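Local coordinates for uncharacterized protein (Streptococcus mutans, PDB 3L7Y), which is of uncharacterised function but belongs to the haloacid dehalogenase-like hydrolases, binds magnesium and may act as a phosphatase, at residues I127-E132 and M198-D203; R120-S125 and S207-G212; N58-I63 and I72-A77. All coordinates share one frame; numbering follows the deposited sequence.

Contact 1 (I127-E132 and M198-D203)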
ATOM      1  N   ILE A 127       9.820   7.878 -16.486  1.00 14.96           N
ATOM      2  CA  ILE A 127       8.793   8.801 -16.971  1.00  9.93           C
ATOM      3  C   ILE A 127       8.903   9.016 -18.475  1.00 15.27           C
ATOM      4  O   ILE A 127       7.891   8.985 -19.204  1.00  9.43           O
ATOM      5  CB  ILE A 127       8.857  10.171 -16.253  1.00 16.51           C
ATOM      6  CG1 ILE A 127       8.271  10.062 -14.841  1.00 21.56           C
ATOM      7  CG2 ILE A 127       8.108  11.237 -17.042  1.00 18.67           C
ATOM      8  CD1 ILE A 127       8.325  11.365 -14.055  1.00 15.48           C
ATOM      9  N   TYR A 128      10.131   9.235 -18.937  1.00 16.11           N
ATOM     10  CA  TYR A 128      10.370   9.472 -20.360  1.00 18.99           C
ATOM     11  C   TYR A 128       9.947   8.234 -21.147  1.00 15.47           C
ATOM     12  O   TYR A 128       9.344   8.319 -22.213  1.00 11.62           O
ATOM     13  CB  TYR A 128      11.846   9.774 -20.613  1.00 22.05           C
ATOM     14  CG  TYR A 128      12.169   9.947 -22.073  1.00 25.98           C
ATOM     15  CD1 TYR A 128      12.026  11.177 -22.690  1.00 37.02           C
ATOM     16  CD2 TYR A 128      12.595   8.871 -22.840  1.00 34.30           C
ATOM     17  CE1 TYR A 128      12.311  11.338 -24.039  1.00 42.28           C
ATOM     18  CE2 TYR A 128      12.882   9.018 -24.180  1.00 37.52           C
ATOM     19  CZ  TYR A 128      12.740  10.253 -24.775  1.00 41.23           C
ATOM     20  OH  TYR A 128      13.024  10.404 -26.111  1.00 49.20           O
ATOM     21  N   PHE A 129      10.249   7.074 -20.585  1.00 13.75           N
ATOM     22  CA  PHE A 129       9.909   5.818 -21.215  1.00 12.60           C
ATOM     23  C   PHE A 129       8.385   5.621 -21.316  1.00 13.73           C
ATOM     24  O   PHE A 129       7.875   5.253 -22.365  1.00 14.40           O
ATOM     25  CB  PHE A 129      10.548   4.677 -20.428  1.00 15.98           C
ATOM     26  CG  PHE A 129      10.135   3.339 -20.893  1.00 12.55           C
ATOM     27  CD1 PHE A 129      10.577   2.854 -22.110  1.00 15.32           C
ATOM     28  CD2 PHE A 129       9.294   2.553 -20.120  1.00 19.15           C
ATOM     29  CE1 PHE A 129      10.181   1.590 -22.553  1.00 22.26           C
ATOM     30  CE2 PHE A 129       8.903   1.298 -20.549  1.00 17.61           C
ATOM     31  CZ  PHE A 129       9.345   0.814 -21.769  1.00 16.72           C
ATOM     32  N   ILE A 130       7.660   5.876 -20.230  1.00 11.84           N
ATOM     33  CA  ILE A 130       6.205   5.722 -20.246  1.00 13.96           C
ATOM     34  C   ILE A 130       5.522   6.744 -21.165  1.00 19.15           C
ATOM     35  O   ILE A 130       4.615   6.399 -21.925  1.00 14.14           O
ATOM     36  CB  ILE A 130       5.602   5.818 -18.834  1.00 14.73           C
ATOM     37  CG1 ILE A 130       6.163   4.700 -17.946  1.00 16.26           C
ATOM     38  CG2 ILE A 130       4.047   5.772 -18.894  1.00  6.50           C
ATOM     39  CD1 ILE A 130       5.700   3.305 -18.348  1.00 19.61           C
ATOM     40  N   GLU A 131       5.957   8.000 -21.093  1.00 18.26           N
ATOM     41  CA  GLU A 131       5.417   9.028 -21.977  1.00 15.21           C
ATOM     42  C   GLU A 131       5.615   8.652 -23.450  1.00 13.71           C
ATOM     43  O   GLU A 131       4.706   8.796 -24.257  1.00 18.18           O
ATOM     44  CB  GLU A 131       6.022  10.409 -21.660  1.00 11.65           C
ATOM     45  CG  GLU A 131       5.672  10.915 -20.254  1.00 19.17           C
ATOM     46  CD  GLU A 131       6.101  12.369 -20.008  1.00 30.95           C
ATOM     47  OE1 GLU A 131       5.314  13.133 -19.410  1.00 27.48           O
ATOM     48  OE2 GLU A 131       7.223  12.750 -20.403  1.00 32.19           O
ATOM     49  N   GLU A 132       6.793   8.146 -23.790  1.00 14.53           N
ATOM     50  CA  GLU A 132       7.091   7.769 -25.173  1.00 21.42           C
ATOM     51  C   GLU A 132       6.417   6.475 -25.602  1.00 14.54           C
ATOM     52  O   GLU A 132       5.904   6.390 -26.719  1.00 21.38           O
ATOM     53  CB  GLU A 132       8.605   7.619 -25.384  1.00 23.57           C
ATOM     54  CG  GLU A 132       9.363   8.896 -25.199  1.00 38.87           C
ATOM     55  CD  GLU A 132       8.996   9.937 -26.239  1.00 49.26           C
ATOM     56  OE1 GLU A 132       8.151  10.819 -25.944  1.00 45.36           O
ATOM     57  OE2 GLU A 132       9.552   9.858 -27.357  1.00 51.71           O
ATOM     58  N   MET A 198       3.587  -3.462 -16.946  1.00 13.43           N
ATOM     59  CA  MET A 198       4.458  -3.889 -15.871  1.00  9.15           C
ATOM     60  C   MET A 198       5.665  -4.663 -16.400  1.00  7.62           C
ATOM     61  O   MET A 198       6.785  -4.461 -15.926  1.00  8.80           O
ATOM     62  CB  MET A 198       3.695  -4.686 -14.816  1.00  8.41           C
ATOM     63  CG  MET A 198       2.905  -3.788 -13.880  1.00 12.22           C
ATOM     64  SD  MET A 198       2.331  -4.587 -12.377  1.00 21.34           S
ATOM     65  CE  MET A 198       0.879  -5.436 -13.017  1.00 17.12           C
ATOM     66  N   LYS A 199       5.444  -5.536 -17.375  1.00  7.85           N
ATOM     67  CA  LYS A 199       6.559  -6.266 -17.979  1.00 10.07           C
ATOM     68  C   LYS A 199       7.503  -5.321 -18.725  1.00 17.93           C
ATOM     69  O   LYS A 199       8.725  -5.473 -18.656  1.00 10.98           O
ATOM     70  CB  LYS A 199       6.079  -7.363 -18.924  1.00 13.17           C
ATOM     71  CG  LYS A 199       7.234  -8.001 -19.699  1.00 21.44           C
ATOM     72  CD  LYS A 199       6.885  -9.381 -20.228  1.00 36.73           C
ATOM     73  CE  LYS A 199       8.135 -10.269 -20.319  1.00 36.98           C
ATOM     74  NZ  LYS A 199       9.162  -9.727 -21.258  1.00 29.05           N
ATOM     75  N   ALA A 200       6.934  -4.349 -19.437  1.00 13.55           N
ATOM     76  CA  ALA A 200       7.736  -3.341 -20.135  1.00 19.75           C
ATOM     77  C   ALA A 200       8.631  -2.585 -19.148  1.00 19.82           C
ATOM     78  O   ALA A 200       9.806  -2.302 -19.423  1.00 12.90           O
ATOM     79  CB  ALA A 200       6.831  -2.377 -20.878  1.00 16.77           C
ATOM     80  N   ILE A 201       8.072  -2.273 -17.984  1.00 20.17           N
ATOM     81  CA  ILE A 201       8.835  -1.622 -16.928  1.00 19.67           C
ATOM     82  C   ILE A 201       9.956  -2.528 -16.420  1.00 17.65           C
ATOM     83  O   ILE A 201      11.100  -2.091 -16.263  1.00 12.91           O
ATOM     84  CB  ILE A 201       7.914  -1.216 -15.764  1.00  5.91           C
ATOM     85  CG1 ILE A 201       7.102   0.010 -16.172  1.00 12.30           C
ATOM     86  CG2 ILE A 201       8.718  -0.968 -14.508  1.00  7.96           C
ATOM     87  CD1 ILE A 201       5.787   0.174 -15.400  1.00 12.90           C
ATOM     88  N   ALA A 202       9.614  -3.788 -16.154  1.00  8.36           N
ATOM     89  CA  ALA A 202      10.581  -4.746 -15.646  1.00 12.46           C
ATOM     90  C   ALA A 202      11.720  -4.977 -16.648  1.00 13.48           C
ATOM     91  O   ALA A 202      12.806  -5.375 -16.268  1.00 16.15           O
ATOM     92  CB  ALA A 202       9.902  -6.052 -15.331  1.00 11.75           C
ATOM     93  N   ASP A 203      11.455  -4.745 -17.926  1.00  8.91           N
ATOM     94  CA  ASP A 203      12.452  -4.989 -18.975  1.00  8.11           C
ATOM     95  C   ASP A 203      13.271  -3.757 -19.316  1.00  7.49           C
ATOM     96  O   ASP A 203      14.147  -3.815 -20.191  1.00  9.63           O
ATOM     97  CB  ASP A 203      11.773  -5.461 -20.259  1.00  6.33           C
ATOM     98  CG  ASP A 203      11.297  -6.901 -20.178  1.00 12.07           C
ATOM     99  OD1 ASP A 203      11.698  -7.603 -19.239  1.00 11.03           O
ATOM    100  OD2 ASP A 203      10.513  -7.316 -21.057  1.00 16.91           O
TER
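The backbone oxygen of Ala200 meets the ring of Phe129 across the contact. Phe129 CE2 and CZ each lie 3.9 Å from Ala200 O, in van der Waals contact. The ring approaches obliquely. Within its own helix end, Ala200 O also accepts a weak backbone bond from Asp203 N. The same ring touches the methyl of Ala200, with Phe129 CZ 4.2 Å from Ala200 CB. Phe129 reaches across because CG stands anti to its backbone N (chi1 173°), which carries the ring out toward the other helix. Beside it, Ile130 and Ile201 cross obliquely. They meet through Ile130 CD1 and Ile201 CG1, 4.2 Å apart. No hydrogen bond joins the two segments; the contact is van der Waals and fairly light. The strong polar bond here lies inside 198-203. Lys199 NZ lies 2.8 Å from Asp203 OD2 in a salt bridge, on the syn lone pair of that oxygen, and ties the last turn of the helix to the residue after it. The two helix segments run roughly antiparallel, at 139°, and their axes come within 11.4 Å at closest approach. Tyr204 stacks on Phe129, and Tyr134 touches Ala200. Below the pair, Ile130 rests on strands 138-143 and 182-188 and Ile201 on strand 219-224, so helices 120-133 and 194-202 lie side by side on one face of the six-stranded sheet.

Contact 2 (R120-S125 and S207-G212)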
ATOM      1  N   ARG A 120      16.163  10.729  -8.541  1.00 11.07           N
ATOM      2  CA  ARG A 120      15.615  11.634  -9.553  1.00 14.27           C
ATOM      3  C   ARG A 120      15.909  11.150 -10.975  1.00  6.87           C
ATOM      4  O   ARG A 120      15.051  11.223 -11.847  1.00 15.23           O
ATOM      5  CB  ARG A 120      16.149  13.074  -9.386  1.00 14.44           C
ATOM      6  CG  ARG A 120      15.862  13.700  -8.011  1.00 19.39           C
ATOM      7  CD  ARG A 120      16.091  15.227  -8.002  1.00 25.36           C
ATOM      8  NE  ARG A 120      14.840  15.962  -7.851  1.00 25.31           N
ATOM      9  CZ  ARG A 120      14.333  16.782  -8.759  1.00 32.89           C
ATOM     10  NH1 ARG A 120      14.968  16.990  -9.894  1.00 33.11           N
ATOM     11  NH2 ARG A 120      13.188  17.400  -8.527  1.00 41.93           N
ATOM     12  N   GLU A 121      17.124  10.664 -11.199  1.00  6.80           N
ATOM     13  CA  GLU A 121      17.538  10.221 -12.538  1.00 11.83           C
ATOM     14  C   GLU A 121      16.689   9.035 -12.995  1.00  9.85           C
ATOM     15  O   GLU A 121      16.351   8.922 -14.167  1.00  8.36           O
ATOM     16  CB  GLU A 121      19.016   9.826 -12.539  1.00 15.15           C
ATOM     17  CG  GLU A 121      19.405   8.833 -11.431  0.50 25.69           C
ATOM     18  CD  GLU A 121      19.881   9.490 -10.121  0.50 34.26           C
ATOM     19  OE1 GLU A 121      19.348  10.555  -9.723  1.00 31.60           O
ATOM     20  OE2 GLU A 121      20.789   8.918  -9.472  1.00 36.58           O
ATOM     21  N   ASP A 122      16.348   8.149 -12.065  1.00 10.67           N
ATOM     22  CA  ASP A 122      15.549   6.963 -12.400  1.00  9.18           C
ATOM     23  C   ASP A 122      14.112   7.343 -12.711  1.00  8.86           C
ATOM     24  O   ASP A 122      13.515   6.884 -13.692  1.00 12.63           O
ATOM     25  CB  ASP A 122      15.600   5.957 -11.251  1.00 11.77           C
ATOM     26  CG  ASP A 122      16.963   5.304 -11.127  1.00 11.53           C
ATOM     27  OD1 ASP A 122      17.644   5.211 -12.158  1.00 10.30           O
ATOM     28  OD2 ASP A 122      17.353   4.894 -10.018  1.00 10.39           O
ATOM     29  N   ILE A 123      13.553   8.176 -11.846  1.00 14.35           N
ATOM     30  CA  ILE A 123      12.226   8.727 -12.056  1.00  6.55           C
ATOM     31  C   ILE A 123      12.122   9.428 -13.415  1.00  6.61           C
ATOM     32  O   ILE A 123      11.171   9.227 -14.161  1.00 10.81           O
ATOM     33  CB  ILE A 123      11.900   9.734 -10.938  1.00 11.97           C
ATOM     34  CG1 ILE A 123      11.991   9.056  -9.570  1.00 17.81           C
ATOM     35  CG2 ILE A 123      10.534  10.366 -11.152  1.00 10.16           C
ATOM     36  CD1 ILE A 123      11.716   9.994  -8.428  1.00 17.64           C
ATOM     37  N   ALA A 124      13.098  10.264 -13.740  1.00  7.81           N
ATOM     38  CA  ALA A 124      13.034  11.005 -14.987  1.00  9.10           C
ATOM     39  C   ALA A 124      13.083  10.013 -16.130  1.00 14.67           C
ATOM     40  O   ALA A 124      12.404  10.165 -17.145  1.00  7.40           O
ATOM     41  CB  ALA A 124      14.196  11.994 -15.080  1.00 11.32           C
ATOM     42  N   SER A 125      13.873   8.962 -15.953  1.00 19.35           N
ATOM     43  CA  SER A 125      14.052   8.010 -17.039  1.00 18.82           C
ATOM     44  C   SER A 125      12.827   7.096 -17.267  1.00 15.36           C
ATOM     45  O   SER A 125      12.442   6.868 -18.410  1.00 12.13           O
ATOM     46  CB  SER A 125      15.354   7.228 -16.858  1.00 12.21           C
ATOM     47  OG  SER A 125      15.304   6.013 -17.578  1.00 27.32           O
ATOM     48  N   SER A 207      15.575  -1.247 -14.500  1.00 12.32           N
ATOM     49  CA  SER A 207      15.103  -2.505 -13.920  1.00 12.59           C
ATOM     50  C   SER A 207      15.560  -2.823 -12.500  1.00 14.47           C
ATOM     51  O   SER A 207      14.791  -3.363 -11.711  1.00 15.58           O
ATOM     52  CB  SER A 207      15.464  -3.671 -14.831  1.00 22.40           C
ATOM     53  OG  SER A 207      14.864  -4.859 -14.355  1.00 26.15           O
ATOM     54  N   GLN A 208      16.807  -2.517 -12.163  1.00 11.13           N
ATOM     55  CA  GLN A 208      17.305  -2.920 -10.862  1.00 17.12           C
ATOM     56  C   GLN A 208      16.785  -2.013  -9.748  1.00 18.82           C
ATOM     57  O   GLN A 208      16.877  -2.349  -8.565  1.00 22.36           O
ATOM     58  CB  GLN A 208      18.825  -2.940 -10.848  1.00 19.67           C
ATOM     59  CG  GLN A 208      19.438  -1.673 -10.328  0.50 35.90           C
ATOM     60  CD  GLN A 208      20.873  -1.884  -9.931  1.00 56.15           C
ATOM     61  OE1 GLN A 208      21.489  -1.037  -9.278  1.00 64.43           O
ATOM     62  NE2 GLN A 208      21.422  -3.032 -10.319  1.00 52.93           N
ATOM     63  N   ARG A 209      16.236  -0.870 -10.139  1.00 11.00           N
ATOM     64  CA  ARG A 209      15.801   0.157  -9.200  1.00 11.31           C
ATOM     65  C   ARG A 209      14.279   0.266  -9.111  1.00 12.79           C
ATOM     66  O   ARG A 209      13.744   0.507  -8.038  1.00 18.11           O
ATOM     67  CB  ARG A 209      16.360   1.519  -9.615  1.00 25.06           C
ATOM     68  CG  ARG A 209      17.866   1.548  -9.811  1.00 36.63           C
ATOM     69  CD  ARG A 209      18.577   1.900  -8.520  1.00 41.51           C
ATOM     70  NE  ARG A 209      20.024   1.911  -8.702  1.00 51.78           N
ATOM     71  CZ  ARG A 209      20.692   2.899  -9.291  1.00 61.07           C
ATOM     72  NH1 ARG A 209      20.041   3.957  -9.755  1.00 65.25           N
ATOM     73  NH2 ARG A 209      22.012   2.831  -9.415  1.00 58.96           N
ATOM     74  N   LEU A 210      13.586   0.128 -10.244  1.00 13.51           N
ATOM     75  CA  LEU A 210      12.145   0.389 -10.293  1.00 14.39           C
ATOM     76  C   LEU A 210      11.340  -0.789 -10.807  1.00 19.15           C
ATOM     77  O   LEU A 210      11.702  -1.417 -11.800  1.00 15.14           O
ATOM     78  CB  LEU A 210      11.840   1.621 -11.161  1.00 15.73           C
ATOM     79  CG  LEU A 210      12.531   2.950 -10.808  1.00 10.07           C
ATOM     80  CD1 LEU A 210      12.184   4.020 -11.846  1.00  6.23           C
ATOM     81  CD2 LEU A 210      12.167   3.403  -9.389  1.00  6.89           C
ATOM     82  N   VAL A 211      10.227  -1.068 -10.139  1.00 11.40           N
ATOM     83  CA  VAL A 211       9.375  -2.163 -10.541  1.00  7.91           C
ATOM     84  C   VAL A 211       7.912  -1.825 -10.279  1.00 10.78           C
ATOM     85  O   VAL A 211       7.587  -1.120  -9.323  1.00 18.50           O
ATOM     86  CB  VAL A 211       9.784  -3.479  -9.808  1.00 10.76           C
ATOM     87  CG1 VAL A 211       9.211  -3.502  -8.392  1.00 17.17           C
ATOM     88  CG2 VAL A 211       9.345  -4.711 -10.601  1.00  9.42           C
ATOM     89  N   GLY A 212       7.033  -2.310 -11.148  1.00 13.51           N
ATOM     90  CA  GLY A 212       5.607  -2.090 -10.987  1.00 11.28           C
ATOM     91  C   GLY A 212       4.970  -3.181 -10.143  1.00 15.69           C
ATOM     92  O   GLY A 212       5.410  -4.341 -10.144  1.00 15.87           O
TER
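Asp122 and Arg209 cross at about a right angle and meet in a salt bridge. Arg209 NH1 donates to Asp122 OD2 at 2.9 Å, with an N-H...O angle of 151°. The carboxylate oxygen lies in the guanidinium plane, at its edge, and accepts the N-H on its syn lone pair. The two flat groups are nevertheless turned 52° from each other. This is a single-point bridge: Asp122 OD1 stays 3.6 Å from Arg209 NH1. The arginine chain bends sharply at chi2 (-90°), so its aliphatic part curls round the same oxygen. Asp122 OD2 is thus 3.4 Å from Arg209 CG as well. Arg209 NE makes a weak bond to Gln208 OE1, which gives the guanidinium a second, looser tether. Glu121 OE2 is 5.0 Å from Arg209 NH1, not in contact, but its charge may add to the attraction. Asp122 is buried in the first turn of helix 120-133, where the helix start would also be expected to suit a negative charge.

Leu210 supplies the apolar half. Its CD1 methyl lies 3.7 Å from Asp122 O and 4.0 Å from Asp122 CB, beside the helix backbone. Leu210 also touches Ile222 of strand 219-224 and Gln118. The contact therefore fastens the start of helix 120-133 to the start of edge strand 210-214. Ile123 of the same helix packs on Phe182 and Leu185 of strand 182-188. A helix laid on a mixed sheet in this way is consistent with the alpha/beta cap of the Cof-like haloacid dehalogenase family.

Contact 3 (N58-I63 and I72-A77)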
ATOM      1  N   ASN A  58     -15.961   2.018  16.281  1.00 26.82           N
ATOM      2  CA  ASN A  58     -16.163   1.574  17.654  1.00 33.74           C
ATOM      3  C   ASN A  58     -15.584   0.184  17.895  1.00 28.85           C
ATOM      4  O   ASN A  58     -14.829  -0.028  18.846  1.00 28.60           O
ATOM      5  CB  ASN A  58     -17.651   1.598  18.016  1.00 39.74           C
ATOM      6  CG  ASN A  58     -18.213   3.008  18.098  1.00 49.66           C
ATOM      7  OD1 ASN A  58     -17.574   3.922  18.627  1.00 53.53           O
ATOM      8  ND2 ASN A  58     -19.422   3.188  17.581  1.00 54.89           N
ATOM      9  N   ARG A  59     -15.934  -0.763  17.030  1.00 24.60           N
ATOM     10  CA  ARG A  59     -15.489  -2.139  17.211  1.00 24.98           C
ATOM     11  C   ARG A  59     -13.971  -2.166  17.159  1.00 22.90           C
ATOM     12  O   ARG A  59     -13.330  -2.868  17.945  1.00 19.05           O
ATOM     13  CB  ARG A  59     -16.104  -3.076  16.160  1.00 16.77           C
ATOM     14  CG  ARG A  59     -15.705  -4.540  16.307  0.50 20.59           C
ATOM     15  CD  ARG A  59     -16.402  -5.441  15.285  0.50 18.27           C
ATOM     16  NE  ARG A  59     -16.153  -6.853  15.562  1.00 25.92           N
ATOM     17  CZ  ARG A  59     -16.522  -7.857  14.772  1.00 20.22           C
ATOM     18  NH1 ARG A  59     -17.166  -7.616  13.634  1.00 21.00           N
ATOM     19  NH2 ARG A  59     -16.244  -9.105  15.121  1.00 20.60           N
ATOM     20  N   PHE A  60     -13.397  -1.384  16.246  1.00 19.70           N
ATOM     21  CA  PHE A  60     -11.950  -1.345  16.107  1.00 20.47           C
ATOM     22  C   PHE A  60     -11.248  -0.803  17.348  1.00 18.45           C
ATOM     23  O   PHE A  60     -10.273  -1.381  17.818  1.00 19.41           O
ATOM     24  CB  PHE A  60     -11.502  -0.506  14.906  1.00 17.59           C
ATOM     25  CG  PHE A  60     -10.012  -0.290  14.872  1.00 19.69           C
ATOM     26  CD1 PHE A  60      -9.158  -1.337  14.546  1.00 18.66           C
ATOM     27  CD2 PHE A  60      -9.464   0.929  15.210  1.00 23.65           C
ATOM     28  CE1 PHE A  60      -7.782  -1.153  14.540  1.00 17.30           C
ATOM     29  CE2 PHE A  60      -8.091   1.123  15.203  1.00 22.66           C
ATOM     30  CZ  PHE A  60      -7.248   0.077  14.870  1.00 18.67           C
ATOM     31  N   GLN A  61     -11.716   0.328  17.859  1.00 20.16           N
ATOM     32  CA  GLN A  61     -11.046   0.934  18.996  1.00 27.21           C
ATOM     33  C   GLN A  61     -11.075   0.007  20.218  1.00 27.13           C
ATOM     34  O   GLN A  61     -10.129  -0.028  21.000  1.00 24.68           O
ATOM     35  CB  GLN A  61     -11.624   2.326  19.303  1.00 27.89           C
ATOM     36  CG  GLN A  61     -11.176   3.376  18.283  1.00 34.81           C
ATOM     37  CD  GLN A  61     -11.735   4.759  18.544  1.00 50.35           C
ATOM     38  OE1 GLN A  61     -12.946   4.936  18.690  1.00 58.01           O
ATOM     39  NE2 GLN A  61     -10.849   5.759  18.585  1.00 47.43           N
ATOM     40  N   ARG A  62     -12.155  -0.754  20.369  1.00 23.79           N
ATOM     41  CA  ARG A  62     -12.254  -1.707  21.467  1.00 19.15           C
ATOM     42  C   ARG A  62     -11.285  -2.869  21.235  1.00 17.99           C
ATOM     43  O   ARG A  62     -10.660  -3.378  22.168  1.00 18.24           O
ATOM     44  CB  ARG A  62     -13.695  -2.215  21.606  0.50 24.62           C
ATOM     45  CG  ARG A  62     -14.008  -2.851  22.952  0.50 37.32           C
ATOM     46  CD  ARG A  62     -13.780  -4.356  22.942  0.50 43.99           C
ATOM     47  NE  ARG A  62     -14.627  -5.022  21.951  0.50 45.09           N
ATOM     48  CZ  ARG A  62     -14.649  -5.981  21.028  0.50 41.49           C
ATOM     49  NH1 ARG A  62     -15.390  -6.470  20.041  0.50 38.33           N
ATOM     50  NH2 ARG A  62     -13.533  -6.470  20.499  0.50 41.41           N
ATOM     51  N   ILE A  63     -11.165  -3.288  19.982  1.00 19.42           N
ATOM     52  CA  ILE A  63     -10.186  -4.305  19.628  1.00 18.57           C
ATOM     53  C   ILE A  63      -8.778  -3.783  19.896  1.00 23.12           C
ATOM     54  O   ILE A  63      -7.936  -4.495  20.432  1.00 16.49           O
ATOM     55  CB  ILE A  63     -10.340  -4.740  18.173  1.00 20.52           C
ATOM     56  CG1 ILE A  63     -11.612  -5.570  18.014  1.00 23.44           C
ATOM     57  CG2 ILE A  63      -9.141  -5.555  17.720  1.00 24.96           C
ATOM     58  CD1 ILE A  63     -11.806  -6.109  16.605  1.00 31.33           C
ATOM     59  N   ILE A  72       0.131  -6.693  21.509  1.00 27.85           N
ATOM     60  CA  ILE A  72       0.079  -7.150  20.149  1.00 23.50           C
ATOM     61  C   ILE A  72       0.165  -5.936  19.216  1.00 23.56           C
ATOM     62  O   ILE A  72      -0.609  -5.050  19.331  1.00 19.60           O
ATOM     63  CB  ILE A  72      -1.168  -7.962  19.882  1.00 16.59           C
ATOM     64  CG1 ILE A  72      -1.112  -9.274  20.632  1.00 24.33           C
ATOM     65  CG2 ILE A  72      -1.332  -8.206  18.422  1.00 13.40           C
ATOM     66  CD1 ILE A  72      -2.374  -9.943  20.653  1.00 33.68           C
ATOM     67  N   ARG A  73       1.131  -5.931  18.319  1.00 21.58           N
ATOM     68  CA  ARG A  73       1.343  -4.760  17.472  1.00 29.00           C
ATOM     69  C   ARG A  73       0.378  -4.701  16.288  1.00 27.83           C
ATOM     70  O   ARG A  73       0.050  -5.727  15.699  1.00 19.74           O
ATOM     71  CB  ARG A  73       2.784  -4.734  16.963  1.00 27.35           C
ATOM     72  CG  ARG A  73       3.696  -3.771  17.703  1.00 36.45           C
ATOM     73  CD  ARG A  73       4.489  -4.438  18.804  1.00 43.57           C
ATOM     74  NE  ARG A  73       5.800  -3.803  18.966  1.00 44.66           N
ATOM     75  CZ  ARG A  73       6.704  -4.171  19.870  1.00 38.32           C
ATOM     76  NH1 ARG A  73       6.443  -5.169  20.705  1.00 31.84           N
ATOM     77  NH2 ARG A  73       7.869  -3.539  19.938  1.00 33.94           N
ATOM     78  N   PHE A  74      -0.090  -3.501  15.952  1.00 17.85           N
ATOM     79  CA  PHE A  74      -1.016  -3.351  14.836  1.00 12.67           C
ATOM     80  C   PHE A  74      -0.414  -2.478  13.745  1.00 22.25           C
ATOM     81  O   PHE A  74      -0.006  -1.342  13.998  1.00 17.44           O
ATOM     82  CB  PHE A  74      -2.379  -2.800  15.283  1.00 14.05           C
ATOM     83  CG  PHE A  74      -3.428  -2.828  14.196  1.00 14.78           C
ATOM     84  CD1 PHE A  74      -4.228  -3.948  14.006  1.00 15.55           C
ATOM     85  CD2 PHE A  74      -3.595  -1.737  13.345  1.00 23.30           C
ATOM     86  CE1 PHE A  74      -5.181  -3.970  12.992  1.00 17.12           C
ATOM     87  CE2 PHE A  74      -4.550  -1.752  12.331  1.00 17.19           C
ATOM     88  CZ  PHE A  74      -5.339  -2.873  12.151  1.00 16.68           C
ATOM     89  N   VAL A  75      -0.365  -3.029  12.538  1.00 22.96           N
ATOM     90  CA  VAL A  75       0.314  -2.393  11.413  1.00 19.33           C
ATOM     91  C   VAL A  75      -0.646  -2.147  10.253  1.00 14.07           C
ATOM     92  O   VAL A  75      -1.298  -3.064   9.765  1.00 15.43           O
ATOM     93  CB  VAL A  75       1.493  -3.273  10.923  1.00 19.40           C
ATOM     94  CG1 VAL A  75       2.176  -2.655   9.715  1.00 10.77           C
ATOM     95  CG2 VAL A  75       2.493  -3.527  12.059  1.00 17.53           C
ATOM     96  N   VAL A  76      -0.739  -0.895   9.825  1.00 11.35           N
ATOM     97  CA  VAL A  76      -1.475  -0.541   8.630  1.00 11.15           C
ATOM     98  C   VAL A  76      -0.505  -0.601   7.436  1.00 14.97           C
ATOM     99  O   VAL A  76       0.495   0.103   7.428  1.00 16.38           O
ATOM    100  CB  VAL A  76      -2.071   0.874   8.789  1.00 15.32           C
ATOM    101  CG1 VAL A  76      -2.732   1.344   7.513  1.00 11.30           C
ATOM    102  CG2 VAL A  76      -3.053   0.899   9.954  1.00 17.29           C
ATOM    103  N   ALA A  77      -0.777  -1.467   6.457  1.00 10.35           N
ATOM    104  CA  ALA A  77       0.149  -1.685   5.337  1.00  9.91           C
ATOM    105  C   ALA A  77      -0.521  -1.418   3.990  1.00 20.24           C
ATOM    106  O   ALA A  77      -1.313  -2.228   3.514  1.00 21.94           O
ATOM    107  CB  ALA A  77       0.725  -3.106   5.380  1.00 14.79           C
TER
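Phe60 and Phe74 form an edge-to-face pair, and these two rings make the whole contact. They come from opposite directions, one from the helix and one from the strand. The edge of Phe60 points at the face of Phe74, with ring centroids 5.3 Å apart and planes at 62°. Phe60 CE1 does most of the touching. It sits over the Phe74 face toward the rim, 3.8 Å from Phe74 CZ. In both residues the ring is trans to the main-chain nitrogen (chi1 172° in Phe60), which turns each of them into the layer between helix and sheet. This inner side is tight: Phe48 and Phe89 also pack on Phe60, while Thr42 touches Phe74.

The outer side of the helix is different. Asn58, Gln61 and Arg62 face solvent there, and Arg59 and Arg62 form salt bridges to Asp297 of helix 291-301. Helix 57-69 links strand 39-42 to its parallel neighbour 73-77. The pair therefore lies inside a beta-alpha-beta crossover of the Rossmann-like haloacid dehalogenase core. The side chain of Phe74 is about 10 Å from that of the magnesium ligand Asp43, which follows strand 39-42.

Overall arrangement
From the N terminus, contact 3 closes first, a short loop of eight residues between helix 57-69 and strand 73-77 in the core domain that binds magnesium. The chain adds three more strands to the first sheet, then passes through helix 120-133 into the second. Contact 2 closes the larger loop and joins that helix to edge strand 210-214. Contact 1 is nested inside it and joins the helix to helix 194-202, within the same six-stranded sheet domain. These two lie about 9 Å apart between centres and touch; Ala202 O and Ser207 OG probably form a hydrogen bond there. Contact 3 stands apart, with its centre about 38 Å from that of contact 1, across the chain's centre.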